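Local coordinates for protein putative DsbA oxidoreductase SCO1869 (Streptomyces coelicolor A3, PDB 3GL5) that is a probable oxidoreductase of the DsbA family, thioredoxin-like in fold, thought to act in thiol-disulfide exchange through a CxxC disulfide, at residues 54-60 with 94-98; 138-142 with 155-159. All coordinates share one frame; numbering follows the deposited sequence.

Contact 1: 54-60 with 94-98; sequences VQPVLTM and DRDHG. With ACT (acetate ion), chain C.
R95 and V57 meet where strand 55-56, paired antiparallel with 96-97, turns into helix 57-64. From R95, CB lies 3.8 Å from CG2 of V57; the chain then bends at chi3 (-53°), which brings the guanidinium back over that same methyl, with NH1 3.4 Å from V57 CG2. CZ and NH2 also rest against this methyl, so one face of the flat group packs on V57, while its edge is turned to an acetate, probably from the crystallisation liquor. R95 NH2 gives a nearly straight 2.6 Å bond to acetate OXT, to which NH1 adds a weak one; NH2 is also salt-bridged to E76. The strands form a minimal two-stranded sheet within the DsbA-like domain, apart from the central thioredoxin sheet. Its hydrogen-bonded pair is Q55 and H97, Q55 N reaching H97 O at 3.0 Å and H97 N returning a weaker bond to Q55 O. V57 N, at the start of the helix, binds R95 O from above the carbonyl plane. H97 ND1 binds acetate O at 2.6 Å. Provisionally, in one of the two conformers of M60, a selenomethionine, SE lies over the centre of the imidazole face, 3.8 Å from the H97 ring centroid.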
loop_
_atom_site.group_PDB
_atom_site.type_symbol
_atom_site.label_atom_id
_atom_site.label_comp_id
_atom_site.label_asym_id
_atom_site.label_seq_id
_atom_site.Cartn_x
_atom_site.Cartn_y
_atom_site.Cartn_z
ATOM N N VAL A 54 -28.287 -15.692 5.453
ATOM C CA VAL A 54 -27.404 -16.263 6.487
ATOM C C VAL A 54 -27.871 -17.676 6.801
ATOM O O VAL A 54 -29.047 -17.921 7.016
ATOM C CB VAL A 54 -27.398 -15.429 7.817
ATOM C CG1 VAL A 54 -26.199 -15.831 8.733
ATOM C CG2 VAL A 54 -27.378 -13.935 7.528
ATOM N N GLN A 55 -26.933 -18.605 6.837
ATOM C CA GLN A 55 -27.236 -20.028 6.951
ATOM C C GLN A 55 -26.335 -20.616 8.038
ATOM O O GLN A 55 -25.211 -20.147 8.206
ATOM C CB GLN A 55 -26.858 -20.676 5.626
ATOM C CG GLN A 55 -27.900 -21.614 5.070
ATOM C CD GLN A 55 -27.396 -22.327 3.839
ATOM O OE1 GLN A 55 -26.241 -22.160 3.426
ATOM N NE2 GLN A 55 -28.268 -23.119 3.227
ATOM N N PRO A 56 -26.791 -21.667 8.750
ATOM C CA PRO A 56 -25.817 -22.350 9.630
ATOM C C PRO A 56 -24.759 -23.065 8.804
ATOM O O PRO A 56 -25.086 -23.670 7.781
ATOM C CB PRO A 56 -26.658 -23.354 10.418
ATOM C CG PRO A 56 -28.112 -22.948 10.168
ATOM C CD PRO A 56 -28.151 -22.222 8.854
ATOM N N VAL A 57 -23.497 -22.972 9.219
ATOM C CA VAL A 57 -22.394 -23.601 8.485
ATOM C C VAL A 57 -22.662 -25.098 8.259
ATOM O O VAL A 57 -22.433 -25.640 7.175
ATOM C CB VAL A 57 -21.007 -23.402 9.206
ATOM C CG1 VAL A 57 -19.946 -24.337 8.618
ATOM C CG2 VAL A 57 -20.545 -21.978 9.097
ATOM N N LEU A 58 -23.176 -25.756 9.287
ATOM C CA LEU A 58 -23.246 -27.205 9.273
ATOM C C LEU A 58 -24.348 -27.685 8.279
ATOM O O LEU A 58 -24.167 -28.681 7.567
ATOM C CB LEU A 58 -23.528 -27.663 10.688
ATOM C CG LEU A 58 -22.923 -28.959 11.174
ATOM C CD1 LEU A 58 -21.852 -28.615 12.216
ATOM C CD2 LEU A 58 -24.104 -29.748 11.751
ATOM N N THR A 59 -25.445 -26.918 8.222
ATOM C CA THR A 59 -26.506 -27.037 7.217
ATOM C C THR A 59 -25.959 -26.869 5.809
ATOM O O THR A 59 -26.295 -27.647 4.909
ATOM C CB THR A 59 -27.613 -25.959 7.444
ATOM O OG1 THR A 59 -28.074 -26.041 8.790
ATOM C CG2 THR A 59 -28.796 -26.142 6.500
HETATM N N MSE A 60 -25.133 -25.838 5.622
HETATM C CA MSE A 60 -24.490 -25.560 4.334
HETATM C C MSE A 60 -23.645 -26.736 3.857
HETATM O O MSE A 60 -23.703 -27.113 2.689
HETATM C CB MSE A 60 -23.619 -24.297 4.415
HETATM C CG MSE A 60 -22.542 -24.211 3.326
HETATM SE SE MSE A 60 -21.162 -22.893 3.761
HETATM C CE MSE A 60 -19.711 -24.089 4.222
ATOM N N ASP A 94 -22.528 -24.443 15.795
ATOM C CA ASP A 94 -23.512 -23.382 15.589
ATOM C C ASP A 94 -22.973 -22.148 14.940
ATOM O O ASP A 94 -23.528 -21.084 15.157
ATOM C CB ASP A 94 -24.182 -22.955 16.901
ATOM C CG ASP A 94 -24.850 -24.103 17.621
ATOM O OD1 ASP A 94 -25.415 -25.021 16.964
ATOM O OD2 ASP A 94 -24.793 -24.084 18.869
ATOM N N ARG A 95 -21.889 -22.270 14.182
ATOM C CA ARG A 95 -21.405 -21.151 13.363
ATOM C C ARG A 95 -22.362 -20.905 12.203
ATOM O O ARG A 95 -23.103 -21.804 11.777
ATOM C CB ARG A 95 -20.013 -21.429 12.833
ATOM C CG ARG A 95 -18.869 -21.466 13.928
ATOM C CD ARG A 95 -17.474 -21.134 13.336
ATOM N NE ARG A 95 -17.149 -21.973 12.179
ATOM C CZ ARG A 95 -17.363 -21.623 10.910
ATOM N NH1 ARG A 95 -17.912 -20.438 10.612
ATOM N NH2 ARG A 95 -17.034 -22.476 9.932
ATOM N N ASP A 96 -22.387 -19.658 11.749
ATOM C CA ASP A 96 -23.212 -19.279 10.625
ATOM C C ASP A 96 -22.314 -18.754 9.517
ATOM O O ASP A 96 -21.079 -18.644 9.671
ATOM C CB ASP A 96 -24.306 -18.283 11.032
ATOM C CG ASP A 96 -23.751 -16.909 11.464
ATOM O OD1 ASP A 96 -22.549 -16.762 11.770
ATOM O OD2 ASP A 96 -24.554 -15.952 11.514
ATOM N N HIS A 97 -22.931 -18.449 8.385
ATOM C CA HIS A 97 -22.206 -18.121 7.199
ATOM C C HIS A 97 -23.078 -17.211 6.338
ATOM O O HIS A 97 -24.260 -17.482 6.171
ATOM C CB HIS A 97 -21.898 -19.428 6.470
ATOM C CG HIS A 97 -21.391 -19.240 5.085
ATOM N ND1 HIS A 97 -20.080 -19.495 4.731
ATOM C CD2 HIS A 97 -22.017 -18.845 3.951
ATOM C CE1 HIS A 97 -19.919 -19.249 3.439
ATOM N NE2 HIS A 97 -21.076 -18.840 2.948
ATOM N N GLY A 98 -22.482 -16.160 5.764
ATOM C CA GLY A 98 -23.227 -15.193 4.940
ATOM C C GLY A 98 -22.352 -14.372 4.005
ATOM O O GLY A 98 -21.176 -14.694 3.747
HETATM C C ACT C . -17.503 -20.884 6.479
HETATM O O ACT C . -18.156 -19.825 6.506
HETATM O OXT ACT C . -17.369 -21.404 7.591
HETATM C CH3 ACT C . -16.950 -21.464 5.198
HETATM O O HOH W 1 -23.239 -24.620 12.052
#

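Contact 2: 138-142 with 155-159; sequences DERLV and VRAVL
Two consecutive helices of the DsbA-like domain, 138-147 and 152-160, form a roughly antiparallel hairpin, their short segments inclined at 144° with axes 10.2 Å apart. V142 and L159 carry most of the apolar packing. CG2 of V142 meets CD1 of L159 at 4.0 Å and also reaches CG1 of V155 and CG of R156, while V142 CG1, set anti to the backbone N (chi1 174°), lies under one face of the R156 guanidinium, offset toward the rim. The side chains of L141 and L159 cross at about a right angle, CD1 of the first touching CD2 of the second, and L141 itself packs on L103 of helix 101-111. Cutting V142 back to an alanine is likely to open a gap beside V155 and L159 and take the apolar support from one guanidinium face. At the outer margin R156 grips E139 side-on: R156 NE donates to the syn lone pair of E139 OE2 at 3.1 Å, and E139 OE1, which takes R156 NH2 at 2.9 Å, lies well out of the guanidinium plane. Because E139 bends at chi2 (-50°), its carboxylate folds back to the neighbouring helix although its CB points away from it. At the other margin a water donates to both D138 OD2 and L159 O, joining the first turn of one helix to the last turns of the other. With carboxylate and guanidinium nearly coplanar and V142 beneath the arginine, the two-pronged salt bridge restricts rotation of R156, and the opposite charges probably help each other stay ionised at this exposed edge.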
loop_
_atom_site.group_PDB
_atom_site.type_symbol
_atom_site.label_atom_id
_atom_site.label_comp_id
_atom_site.label_asym_id
_atom_site.label_seq_id
_atom_site.Cartn_x
_atom_site.Cartn_y
_atom_site.Cartn_z
ATOM N N ASP A 138 -25.765 -4.710 10.766
ATOM C CA ASP A 138 -24.937 -3.530 10.650
ATOM C C ASP A 138 -24.452 -3.032 12.002
ATOM O O ASP A 138 -23.291 -2.666 12.142
ATOM C CB ASP A 138 -25.705 -2.433 9.913
ATOM C CG ASP A 138 -25.606 -2.557 8.399
ATOM O OD1 ASP A 138 -25.017 -3.554 7.887
ATOM O OD2 ASP A 138 -26.117 -1.640 7.718
ATOM N N GLU A 139 -25.331 -3.053 13.002
ATOM C CA GLU A 139 -24.952 -2.621 14.339
ATOM C C GLU A 139 -23.823 -3.481 14.945
ATOM O O GLU A 139 -22.918 -2.960 15.593
ATOM C CB GLU A 139 -26.170 -2.496 15.255
ATOM C CG GLU A 139 -27.000 -1.207 14.983
ATOM C CD GLU A 139 -26.128 0.043 14.953
ATOM O OE1 GLU A 139 -25.255 0.180 15.830
ATOM O OE2 GLU A 139 -26.295 0.886 14.052
ATOM N N ARG A 140 -23.844 -4.778 14.672
ATOM C CA ARG A 140 -22.705 -5.648 15.024
ATOM C C ARG A 140 -21.385 -5.176 14.400
ATOM O O ARG A 140 -20.364 -5.079 15.076
ATOM C CB ARG A 140 -22.957 -7.097 14.632
ATOM C CG ARG A 140 -21.958 -8.068 15.235
ATOM C CD ARG A 140 -21.973 -7.879 16.719
ATOM N NE ARG A 140 -20.916 -8.604 17.411
ATOM C CZ ARG A 140 -20.386 -8.216 18.573
ATOM N NH1 ARG A 140 -20.787 -7.082 19.142
ATOM N NH2 ARG A 140 -19.425 -8.947 19.150
ATOM N N LEU A 141 -21.416 -4.871 13.117
ATOM C CA LEU A 141 -20.221 -4.366 12.437
ATOM C C LEU A 141 -19.778 -3.037 13.020
ATOM O O LEU A 141 -18.587 -2.799 13.172
ATOM C CB LEU A 141 -20.441 -4.255 10.926
ATOM C CG LEU A 141 -20.961 -5.565 10.327
ATOM C CD1 LEU A 141 -21.255 -5.443 8.818
ATOM C CD2 LEU A 141 -20.007 -6.751 10.628
ATOM N N VAL A 142 -20.728 -2.186 13.375
ATOM C CA VAL A 142 -20.378 -0.937 13.975
ATOM C C VAL A 142 -19.595 -1.166 15.284
ATOM O O VAL A 142 -18.514 -0.582 15.497
ATOM C CB VAL A 142 -21.626 -0.094 14.177
ATOM C CG1 VAL A 142 -21.290 1.166 14.941
ATOM C CG2 VAL A 142 -22.245 0.256 12.831
ATOM N N VAL A 155 -18.136 4.801 10.157
ATOM C CA VAL A 155 -18.254 3.407 9.798
ATOM C C VAL A 155 -19.656 3.195 9.280
ATOM O O VAL A 155 -19.869 2.499 8.308
ATOM C CB VAL A 155 -17.915 2.526 11.017
ATOM C CG1 VAL A 155 -18.624 1.184 10.964
ATOM C CG2 VAL A 155 -16.409 2.351 11.097
ATOM N N ARG A 156 -20.596 3.877 9.920
ATOM C CA ARG A 156 -22.003 3.877 9.562
ATOM C C ARG A 156 -22.277 4.495 8.205
ATOM O O ARG A 156 -23.120 3.976 7.448
ATOM C CB ARG A 156 -22.820 4.639 10.616
ATOM C CG ARG A 156 -23.174 3.800 11.811
ATOM C CD ARG A 156 -24.419 4.334 12.477
ATOM N NE ARG A 156 -24.729 3.539 13.661
ATOM C CZ ARG A 156 -24.139 3.704 14.841
ATOM N NH1 ARG A 156 -23.202 4.632 15.004
ATOM N NH2 ARG A 156 -24.481 2.937 15.869
ATOM N N ALA A 157 -21.581 5.594 7.902
ATOM C CA ALA A 157 -21.671 6.213 6.575
ATOM C C ALA A 157 -21.203 5.232 5.494
ATOM O O ALA A 157 -21.842 5.110 4.465
ATOM C CB ALA A 157 -20.861 7.506 6.517
ATOM N N VAL A 158 -20.098 4.533 5.731
ATOM C CA VAL A 158 -19.629 3.511 4.767
ATOM C C VAL A 158 -20.700 2.405 4.563
ATOM O O VAL A 158 -21.012 2.019 3.445
ATOM C CB VAL A 158 -18.235 2.955 5.162
ATOM C CG1 VAL A 158 -17.869 1.728 4.326
ATOM C CG2 VAL A 158 -17.182 4.031 4.967
ATOM N N LEU A 159 -21.305 1.965 5.656
ATOM C CA LEU A 159 -22.319 0.932 5.607
ATOM C C LEU A 159 -23.588 1.417 4.946
ATOM O O LEU A 159 -24.261 0.631 4.270
ATOM C CB LEU A 159 -22.615 0.417 7.006
ATOM C CG LEU A 159 -21.532 -0.525 7.502
ATOM C CD1 LEU A 159 -21.627 -0.738 9.013
ATOM C CD2 LEU A 159 -21.607 -1.849 6.753
HETATM O O HOH W 2 -26.072 -1.342 4.998
#

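Overall arrangement
In the sequence the whole of contact 1 precedes contact 2, and the two remain separate: their centres are 22 Å apart and their nearest atoms about 9 Å. Contact 1 is a surface contact, contact 2 partly buried. Contact 1 comes close to the C13-C16 disulfide, the probable redox site, with the H97 side chain near it without touching. The loop before helix 138-147 runs past contact 1: S133 bonds D96, and F135 and N136 pack on V54. The bound sodium ion, held by G126, N127, D130 and R132, is about 4 Å from the D96 side chain and about 9 Å from that of L141, while D130 also salt-bridges R140.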